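Zn-dependent hydrolase of metallo-beta-lactamase superfamily TM0207 (Thermotoga maritima, PDB 1VJN) is a putative zinc-dependent hydrolase of the metallo-beta-lactamase superfamily whose substrate is not established. Local coordinates at residues K89-F94 and P130-E135; N106-F111 and C119-L124; I139-V144 and V168-H173. All coordinates share one frame; numbering follows the deposited sequence.

Interaction 1 (K89-F94 and P130-E135); sequences KGVETF and PAQVEE
Gln132 reaches from the first turn of helix 130-135 to Thr93, the two side chains crossing at about a right angle. With CG swung opposite its carbonyl carbon (chi1 -73°), the extended glutamine brings NE2 to 3.5 Å from Thr93 CA and sets CD 4.0 Å from Thr93 CG2. Its OE1 accepts from Thr129 N, just ahead of the helix, which fixes the amide end. One turn further along the helix, Val91 is buried against the aliphatic part of Glu135: the valine and the glutamate slide past each other in opposite directions, Val91 CG2 lying 3.7 Å from Glu135 CG.

The side nearer solvent is polar and more exposed. Lys89, fully extended, crosses Glu135 at a slant and donates from NZ to Glu135 O (3.1 Å), approaching the carbonyl well to one side of its axis. The Glu135 carboxylate is not in a salt bridge with this lysine; NZ stays 4.2 Å from OE2, although the opposite charges probably still attract.

Helix 130-135 thus runs antiparallel to strand 89-92 near the edge of the eight-stranded sheet, where strand 86-95 lies between strands 79-83 and 105-113 and Thr93 also packs on Leu124 and Leu128.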
loop_
_atom_site.group_PDB
_atom_site.type_symbol
_atom_site.label_atom_id
_atom_site.label_comp_id
_atom_site.label_asym_id
_atom_site.label_seq_id
_atom_site.Cartn_x
_atom_site.Cartn_y
_atom_site.Cartn_z
ATOM N N LYS A 89 10.891 6.182 1.251
ATOM C CA LYS A 89 11.303 5.965 2.607
ATOM C C LYS A 89 10.763 4.638 3.091
ATOM O O LYS A 89 9.571 4.376 2.960
ATOM C CB LYS A 89 10.788 7.121 3.466
ATOM C CG LYS A 89 11.154 6.993 4.952
ATOM C CD LYS A 89 10.776 8.234 5.788
ATOM C CE LYS A 89 11.593 8.226 7.083
ATOM N NZ LYS A 89 11.311 9.368 8.054
ATOM N N GLY A 90 11.636 3.815 3.662
ATOM C CA GLY A 90 11.280 2.534 4.260
ATOM C C GLY A 90 11.365 2.577 5.773
ATOM O O GLY A 90 12.389 3.007 6.327
ATOM N N VAL A 91 10.311 2.109 6.441
ATOM C CA VAL A 91 10.225 2.193 7.929
ATOM C C VAL A 91 9.912 0.798 8.417
ATOM O O VAL A 91 8.935 0.239 8.002
ATOM C CB VAL A 91 9.122 3.212 8.361
ATOM C CG1 VAL A 91 8.868 3.206 9.835
ATOM C CG2 VAL A 91 9.482 4.591 7.902
ATOM N N GLU A 92 10.790 0.207 9.223
ATOM C CA GLU A 92 10.580 -1.138 9.722
ATOM C C GLU A 92 9.595 -1.042 10.880
ATOM O O GLU A 92 9.717 -0.146 11.735
ATOM C CB GLU A 92 11.898 -1.736 10.214
ATOM C CG GLU A 92 11.979 -3.259 10.261
ATOM C CD GLU A 92 13.446 -3.725 10.158
ATOM O OE1 GLU A 92 14.312 -3.220 10.937
ATOM O OE2 GLU A 92 13.754 -4.575 9.286
ATOM N N THR A 93 8.593 -1.909 10.857
ATOM C CA THR A 93 7.597 -1.964 11.918
ATOM C C THR A 93 7.676 -3.246 12.716
ATOM O O THR A 93 7.017 -3.386 13.762
ATOM C CB THR A 93 6.181 -1.815 11.389
ATOM O OG1 THR A 93 5.820 -2.841 10.444
ATOM C CG2 THR A 93 6.008 -0.541 10.690
ATOM N N PHE A 94 8.424 -4.200 12.177
ATOM C CA PHE A 94 8.682 -5.418 12.836
ATOM C C PHE A 94 10.014 -5.963 12.340
ATOM O O PHE A 94 10.340 -5.859 11.133
ATOM C CB PHE A 94 7.612 -6.448 12.521
ATOM C CG PHE A 94 7.905 -7.773 13.144
ATOM C CD1 PHE A 94 7.899 -7.892 14.525
ATOM C CD2 PHE A 94 8.270 -8.874 12.365
ATOM C CE1 PHE A 94 8.220 -9.112 15.142
ATOM C CE2 PHE A 94 8.589 -10.101 12.962
ATOM C CZ PHE A 94 8.569 -10.217 14.359
ATOM N N PRO A 130 4.109 5.583 18.293
ATOM C CA PRO A 130 4.335 7.013 18.078
ATOM C C PRO A 130 5.582 7.322 17.196
ATOM O O PRO A 130 5.548 8.248 16.384
ATOM C CB PRO A 130 4.471 7.552 19.494
ATOM C CG PRO A 130 3.645 6.591 20.332
ATOM C CD PRO A 130 3.943 5.249 19.709
ATOM N N ALA A 131 6.694 6.591 17.390
ATOM C CA ALA A 131 7.888 6.793 16.560
ATOM C C ALA A 131 7.573 6.514 15.145
ATOM O O ALA A 131 7.993 7.265 14.265
ATOM C CB ALA A 131 9.094 5.893 16.991
ATOM N N GLN A 132 6.886 5.398 14.902
ATOM C CA GLN A 132 6.595 5.030 13.526
ATOM C C GLN A 132 5.635 6.027 12.833
ATOM O O GLN A 132 5.812 6.357 11.664
ATOM C CB GLN A 132 6.045 3.618 13.459
ATOM C CG GLN A 132 7.101 2.539 13.697
ATOM C CD GLN A 132 6.507 1.233 14.224
ATOM O OE1 GLN A 132 5.293 1.099 14.308
ATOM N NE2 GLN A 132 7.374 0.281 14.583
ATOM N N VAL A 133 4.613 6.494 13.543
ATOM C CA VAL A 133 3.750 7.554 13.033
ATOM C C VAL A 133 4.604 8.805 12.707
ATOM O O VAL A 133 4.465 9.413 11.642
ATOM C CB VAL A 133 2.664 7.935 14.042
ATOM C CG1 VAL A 133 1.943 9.181 13.597
ATOM C CG2 VAL A 133 1.702 6.775 14.300
ATOM N N GLU A 134 5.502 9.163 13.618
ATOM C CA GLU A 134 6.327 10.372 13.489
ATOM C C GLU A 134 7.218 10.306 12.244
ATOM O O GLU A 134 7.318 11.263 11.488
ATOM C CB GLU A 134 7.167 10.533 14.744
ATOM C CG GLU A 134 8.043 11.770 14.800
ATOM C CD GLU A 134 8.746 11.924 16.158
ATOM O OE1 GLU A 134 8.962 10.914 16.877
ATOM O OE2 GLU A 134 9.081 13.067 16.516
ATOM N N GLU A 135 7.813 9.143 12.024
ATOM C CA GLU A 135 8.614 8.850 10.842
ATOM C C GLU A 135 7.766 8.746 9.572
ATOM O O GLU A 135 8.210 9.152 8.525
ATOM C CB GLU A 135 9.353 7.518 11.059
ATOM C CG GLU A 135 10.573 7.287 10.182
ATOM C CD GLU A 135 11.552 6.200 10.713
ATOM O OE1 GLU A 135 11.286 5.593 11.804
ATOM O OE2 GLU A 135 12.588 5.940 10.022
#

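Interaction 2 (N106-F111 and C119-L124); sequences NIVFVF and CHLGDL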
loop_
_atom_site.group_PDB
_atom_site.type_symbol
_atom_site.label_atom_id
_atom_site.label_comp_id
_atom_site.label_asym_id
_atom_site.label_seq_id
_atom_site.Cartn_x
_atom_site.Cartn_y
_atom_site.Cartn_z
ATOM N N ASN A 106 8.755 -6.411 8.473
ATOM C CA ASN A 106 7.748 -5.684 7.695
ATOM C C ASN A 106 8.252 -4.284 7.488
ATOM O O ASN A 106 8.536 -3.564 8.438
ATOM C CB ASN A 106 6.373 -5.677 8.366
ATOM C CG ASN A 106 5.311 -5.141 7.474
ATOM O OD1 ASN A 106 4.939 -5.775 6.462
ATOM N ND2 ASN A 106 4.845 -3.939 7.780
ATOM N N ILE A 107 8.420 -3.920 6.225
ATOM C CA ILE A 107 8.812 -2.581 5.912
ATOM C C ILE A 107 7.642 -1.886 5.228
ATOM O O ILE A 107 7.160 -2.340 4.225
ATOM C CB ILE A 107 10.016 -2.573 5.026
ATOM C CG1 ILE A 107 11.159 -3.375 5.663
ATOM C CG2 ILE A 107 10.502 -1.112 4.778
ATOM C CD1 ILE A 107 12.316 -3.576 4.775
ATOM N N VAL A 108 7.248 -0.770 5.834
ATOM C CA VAL A 108 6.295 0.199 5.325
ATOM C C VAL A 108 7.076 1.140 4.411
ATOM O O VAL A 108 8.148 1.639 4.774
ATOM C CB VAL A 108 5.720 1.011 6.521
ATOM C CG1 VAL A 108 4.972 2.183 6.071
ATOM C CG2 VAL A 108 4.900 0.105 7.447
ATOM N N PHE A 109 6.573 1.367 3.215
ATOM C CA PHE A 109 7.209 2.304 2.299
ATOM C C PHE A 109 6.365 3.513 2.079
ATOM O O PHE A 109 5.153 3.415 1.936
ATOM C CB PHE A 109 7.494 1.600 0.953
ATOM C CG PHE A 109 8.662 0.671 1.032
ATOM C CD1 PHE A 109 9.943 1.185 1.052
ATOM C CD2 PHE A 109 8.503 -0.702 1.110
ATOM C CE1 PHE A 109 11.009 0.366 1.161
ATOM C CE2 PHE A 109 9.608 -1.519 1.223
ATOM C CZ PHE A 109 10.829 -1.005 1.238
ATOM N N VAL A 110 7.001 4.665 2.027
ATOM C CA VAL A 110 6.314 5.886 1.757
ATOM C C VAL A 110 6.877 6.476 0.448
ATOM O O VAL A 110 8.074 6.621 0.289
ATOM C CB VAL A 110 6.484 6.854 2.914
ATOM C CG1 VAL A 110 5.719 8.127 2.662
ATOM C CG2 VAL A 110 5.984 6.227 4.208
ATOM N N PHE A 111 5.999 6.811 -0.467
ATOM C CA PHE A 111 6.383 7.395 -1.756
ATOM C C PHE A 111 5.881 8.839 -1.810
ATOM O O PHE A 111 4.696 9.123 -1.569
ATOM C CB PHE A 111 5.806 6.574 -2.900
ATOM C CG PHE A 111 6.027 5.111 -2.727
ATOM C CD1 PHE A 111 7.223 4.532 -3.121
ATOM C CD2 PHE A 111 5.063 4.317 -2.154
ATOM C CE1 PHE A 111 7.441 3.203 -2.959
ATOM C CE2 PHE A 111 5.284 2.977 -1.978
ATOM C CZ PHE A 111 6.469 2.419 -2.362
ATOM N N CYS A 119 1.392 5.691 0.963
ATOM C CA CYS A 119 1.928 4.728 1.942
ATOM C C CYS A 119 1.398 3.313 1.761
ATOM O O CYS A 119 0.213 3.055 1.866
ATOM C CB CYS A 119 1.621 5.175 3.391
ATOM S SG CYS A 119 2.397 4.171 4.682
ATOM N N HIS A 120 2.318 2.374 1.606
ATOM C CA HIS A 120 1.976 0.970 1.563
ATOM C C HIS A 120 2.396 0.369 2.883
ATOM O O HIS A 120 3.589 0.268 3.205
ATOM C CB HIS A 120 2.748 0.310 0.438
ATOM C CG HIS A 120 2.375 -1.110 0.168
ATOM N ND1 HIS A 120 2.699 -2.146 1.021
ATOM C CD2 HIS A 120 1.803 -1.677 -0.919
ATOM C CE1 HIS A 120 2.280 -3.281 0.489
ATOM N NE2 HIS A 120 1.769 -3.028 -0.706
ATOM N N LEU A 121 1.431 -0.117 3.634
ATOM C CA LEU A 121 1.741 -0.584 4.971
ATOM C C LEU A 121 2.257 -2.026 5.100
ATOM O O LEU A 121 2.606 -2.448 6.200
ATOM C CB LEU A 121 0.545 -0.346 5.863
ATOM C CG LEU A 121 0.293 1.122 6.316
ATOM C CD1 LEU A 121 -1.048 1.185 7.035
ATOM C CD2 LEU A 121 1.411 1.716 7.204
ATOM N N GLY A 122 2.313 -2.772 4.007
ATOM C CA GLY A 122 2.816 -4.134 4.018
ATOM C C GLY A 122 1.799 -5.023 4.748
ATOM O O GLY A 122 0.610 -4.890 4.559
ATOM N N ASP A 123 2.304 -5.915 5.601
ATOM C CA ASP A 123 1.509 -6.833 6.404
ATOM C C ASP A 123 1.509 -6.374 7.855
ATOM O O ASP A 123 1.638 -7.152 8.773
ATOM C CB ASP A 123 2.148 -8.197 6.267
ATOM C CG ASP A 123 2.058 -8.717 4.834
ATOM O OD1 ASP A 123 0.967 -8.637 4.248
ATOM O OD2 ASP A 123 3.006 -9.176 4.196
ATOM N N LEU A 124 1.288 -5.090 8.056
ATOM C CA LEU A 124 1.382 -4.456 9.359
ATOM C C LEU A 124 0.541 -5.217 10.327
ATOM O O LEU A 124 -0.649 -5.445 10.054
ATOM C CB LEU A 124 0.901 -3.024 9.293
ATOM C CG LEU A 124 0.946 -2.238 10.619
ATOM C CD1 LEU A 124 2.365 -2.006 11.076
ATOM C CD2 LEU A 124 0.270 -0.933 10.413
HETATM O O HOH W 1 4.984 -7.371 4.613
HETATM O O HOH W 2 5.450 -1.937 1.909
#
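Asn106 holds its CG trans to the backbone N (chi1 -170°), which sends the carboxamide across to the loop that follows strand 119-120, while at Val108 a similar setting (chi1 168°) directs CG1 toward Cys119. The Asn106 amide then works from both ends. ND2 donates to Leu121 O at 3.1 Å in an almost straight hydrogen bond (N-H...O 172°), with the acceptor lying in the amide plane; OD1 accepts from Asp123 N at 2.8 Å, the donor standing tilted from the carbonyl plane. A further bond from ND2 to Thr93 OG1 on the adjoining strand fixes the rotation of the group. Gly122, between the two loop residues so gripped, has a positive phi, and its CA passes 3.6 Å from Asn106 OD1.

Strands 105-113 and 116-120 form a beta hairpin within the larger sheet of the metallo-hydrolase fold. Phe109 and His120 make a hydrogen-bonded pair of it, with Phe109 N to His120 O at 3.2 Å and His120 N to Phe109 O at 3.0 Å; Val110 and Cys119 follow as a non-hydrogen-bonded pair. In superfamily relatives the loop after the second strand carries a metal-ligand aspartate, and the His-Leu-Gly-Asp sequence ending at Asp123 is consistent with that role, as is the contact of Asp123 with His57.

On the face bearing Val108, Val110 and Cys119, Val108 CG1 meets Cys119 SG at 3.5 Å and Leu121 CD2 at 3.8 Å, the valine and leucine side by side and pointing the same way. Ile136 of helix 130-136 packs on Val108, Val110 and Cys119. On the other face, His120 receives Gly122 N at ND1, from outside its ring plane, and its NE2 is bonded to Ala21 O. A water bridges Ile107 O and His120 O.

Interaction 3 (I139-V144 and V168-H173); sequences IDVLLV and VIIPMH
Leu143 and Ile170 stand side by side, pointing the same way, with Leu143 CD2 3.6 Å from Ile170 CD1. Val141 and Val168 repeat this alignment two pairs earlier on the same face, CG1 to CG1 at 3.9 Å, and the tip of Ile170 leans over at a slant to put CD1 equally close to Val141 CG1. These four residues make one apolar face, which meets Leu203 and Leu205 of strand 202-205 in the other sheet.

The opposite face carries Leu142, Val144 and Ile169. Here Val144 CG1, placed between its own backbone N and carbonyl carbon (chi1 64°), slants across Ile169 to lie 3.8 Å from its CG2; Ala157 and Ala161 of helix 154-163 cover this layer. Selenomethionine Met172 takes the same kind of first torsion (chi1 53°) and then runs out extended, its CE ending 3.5 Å from Leu143 O.

Such alignment depends on a continuous parallel ladder. Leu142 N donates to Val168 O (2.8 Å), and Ile170 N to Leu142 O (2.7 Å), the latter nearly straight; Val168, Val144 and Met172 donate in the same zigzag. The two strands cross at only -15°. Joined through helix 154-163, they form a beta-alpha-beta crossover, here in the sheet core of the layered metallo-hydrolase/oxidoreductase fold.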
loop_
_atom_site.group_PDB
_atom_site.type_symbol
_atom_site.label_atom_id
_atom_site.label_comp_id
_atom_site.label_asym_id
_atom_site.label_seq_id
_atom_site.Cartn_x
_atom_site.Cartn_y
_atom_site.Cartn_z
ATOM N N ILE A 139 -0.236 11.116 5.524
ATOM C CA ILE A 139 -0.350 10.362 4.284
ATOM C C ILE A 139 -1.572 10.852 3.487
ATOM O O ILE A 139 -2.628 11.118 4.050
ATOM C CB ILE A 139 -0.457 8.861 4.617
ATOM C CG1 ILE A 139 0.886 8.366 5.192
ATOM C CG2 ILE A 139 -0.823 8.059 3.420
ATOM C CD1 ILE A 139 2.132 8.880 4.447
ATOM N N ASP A 140 -1.422 10.954 2.170
ATOM C CA ASP A 140 -2.546 11.245 1.277
ATOM C C ASP A 140 -3.300 10.008 0.803
ATOM O O ASP A 140 -4.530 9.986 0.782
ATOM C CB ASP A 140 -2.020 12.016 0.072
ATOM C CG ASP A 140 -1.371 13.322 0.482
ATOM O OD1 ASP A 140 -2.000 14.053 1.273
ATOM O OD2 ASP A 140 -0.228 13.673 0.112
ATOM N N VAL A 141 -2.564 8.994 0.387
ATOM C CA VAL A 141 -3.139 7.735 -0.052
ATOM C C VAL A 141 -2.541 6.613 0.776
ATOM O O VAL A 141 -1.321 6.383 0.733
ATOM C CB VAL A 141 -2.861 7.441 -1.563
ATOM C CG1 VAL A 141 -3.584 6.175 -2.010
ATOM C CG2 VAL A 141 -3.274 8.563 -2.419
ATOM N N LEU A 142 -3.391 5.932 1.536
ATOM C CA LEU A 142 -2.989 4.836 2.394
ATOM C C LEU A 142 -3.468 3.457 1.872
ATOM O O LEU A 142 -4.649 3.246 1.652
ATOM C CB LEU A 142 -3.520 5.076 3.821
ATOM C CG LEU A 142 -3.061 4.077 4.866
ATOM C CD1 LEU A 142 -1.533 4.052 5.011
ATOM C CD2 LEU A 142 -3.736 4.473 6.156
ATOM N N LEU A 143 -2.527 2.533 1.722
ATOM C CA LEU A 143 -2.810 1.142 1.378
ATOM C C LEU A 143 -2.675 0.345 2.664
ATOM O O LEU A 143 -1.572 0.255 3.231
ATOM C CB LEU A 143 -1.835 0.655 0.326
ATOM C CG LEU A 143 -1.669 1.611 -0.882
ATOM C CD1 LEU A 143 -0.600 1.056 -1.840
ATOM C CD2 LEU A 143 -2.919 1.829 -1.603
ATOM N N VAL A 144 -3.795 -0.210 3.148
ATOM C CA VAL A 144 -3.832 -0.693 4.552
ATOM C C VAL A 144 -4.470 -2.103 4.623
ATOM O O VAL A 144 -5.509 -2.324 4.042
ATOM C CB VAL A 144 -4.569 0.357 5.489
ATOM C CG1 VAL A 144 -5.997 0.513 5.111
ATOM C CG2 VAL A 144 -4.535 -0.053 6.953
ATOM N N VAL A 168 -7.351 9.301 0.989
ATOM C CA VAL A 168 -7.755 8.127 0.247
ATOM C C VAL A 168 -7.230 6.945 0.983
ATOM O O VAL A 168 -6.033 6.869 1.267
ATOM C CB VAL A 168 -7.214 8.107 -1.163
ATOM C CG1 VAL A 168 -7.490 6.735 -1.839
ATOM C CG2 VAL A 168 -7.843 9.237 -1.967
ATOM N N ILE A 169 -8.134 6.034 1.339
ATOM C CA ILE A 169 -7.783 4.804 2.023
ATOM C C ILE A 169 -8.149 3.571 1.173
ATOM O O ILE A 169 -9.329 3.379 0.831
ATOM C CB ILE A 169 -8.531 4.718 3.369
ATOM C CG1 ILE A 169 -8.072 5.805 4.347
ATOM C CG2 ILE A 169 -8.286 3.366 3.961
ATOM C CD1 ILE A 169 -9.036 6.053 5.526
ATOM N N ILE A 170 -7.167 2.721 0.862
ATOM C CA ILE A 170 -7.447 1.552 0.080
ATOM C C ILE A 170 -7.139 0.328 0.932
ATOM O O ILE A 170 -5.967 0.094 1.271
ATOM C CB ILE A 170 -6.632 1.555 -1.241
ATOM C CG1 ILE A 170 -6.970 2.784 -2.113
ATOM C CG2 ILE A 170 -6.832 0.262 -2.010
ATOM C CD1 ILE A 170 -5.907 3.187 -3.119
ATOM N N PRO A 171 -8.177 -0.439 1.314
ATOM C CA PRO A 171 -7.944 -1.675 2.109
ATOM C C PRO A 171 -7.325 -2.805 1.253
ATOM O O PRO A 171 -7.524 -2.876 0.015
ATOM C CB PRO A 171 -9.355 -2.098 2.559
ATOM C CG PRO A 171 -10.302 -1.507 1.485
ATOM C CD PRO A 171 -9.626 -0.213 1.025
HETATM N N MSE A 172 -6.601 -3.696 1.895
HETATM C CA MSE A 172 -6.126 -4.882 1.196
HETATM C C MSE A 172 -6.068 -5.982 2.223
HETATM O O MSE A 172 -6.378 -5.736 3.385
HETATM C CB MSE A 172 -4.754 -4.653 0.566
HETATM C CG MSE A 172 -3.728 -4.142 1.547
HETATM SE SE MSE A 172 -1.983 -3.596 0.709
HETATM C CE MSE A 172 -1.082 -3.118 2.401
ATOM N N HIS A 173 -5.707 -7.186 1.774
ATOM C CA HIS A 173 -5.427 -8.322 2.671
ATOM C C HIS A 173 -6.723 -8.731 3.397
ATOM O O HIS A 173 -6.725 -8.832 4.615
ATOM C CB HIS A 173 -4.372 -7.986 3.765
ATOM C CG HIS A 173 -2.950 -7.991 3.305
ATOM N ND1 HIS A 173 -2.167 -6.849 3.296
ATOM C CD2 HIS A 173 -2.144 -9.001 2.907
ATOM C CE1 HIS A 173 -0.951 -7.151 2.880
ATOM N NE2 HIS A 173 -0.914 -8.448 2.624
#

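How the interactions relate
All three contacts involve the same mixed sheet. Interactions 1 and 2, centres about 9 Å apart, share the boundary between strands 86-95 and 105-113, where Val91 N lies 2.8 Å from Val108 O and Thr93 CG2 packs 3.5 Å from Val108 CG2. Interactions 2 and 3, centres about 10 Å apart, adjoin through strands 116-120 and 141-145, with Cys119 N 2.8 Å from Val141 O. Interactions 1 and 3, centres about 16 Å apart, do not touch otherwise, but helix 130-136 leads on in the chain to strand 141-145. The loops ending interactions 2 and 3 converge: Gly122 O packs 3.2 Å from His173 CE1, and by superfamily precedent this is probably the metal-binding region.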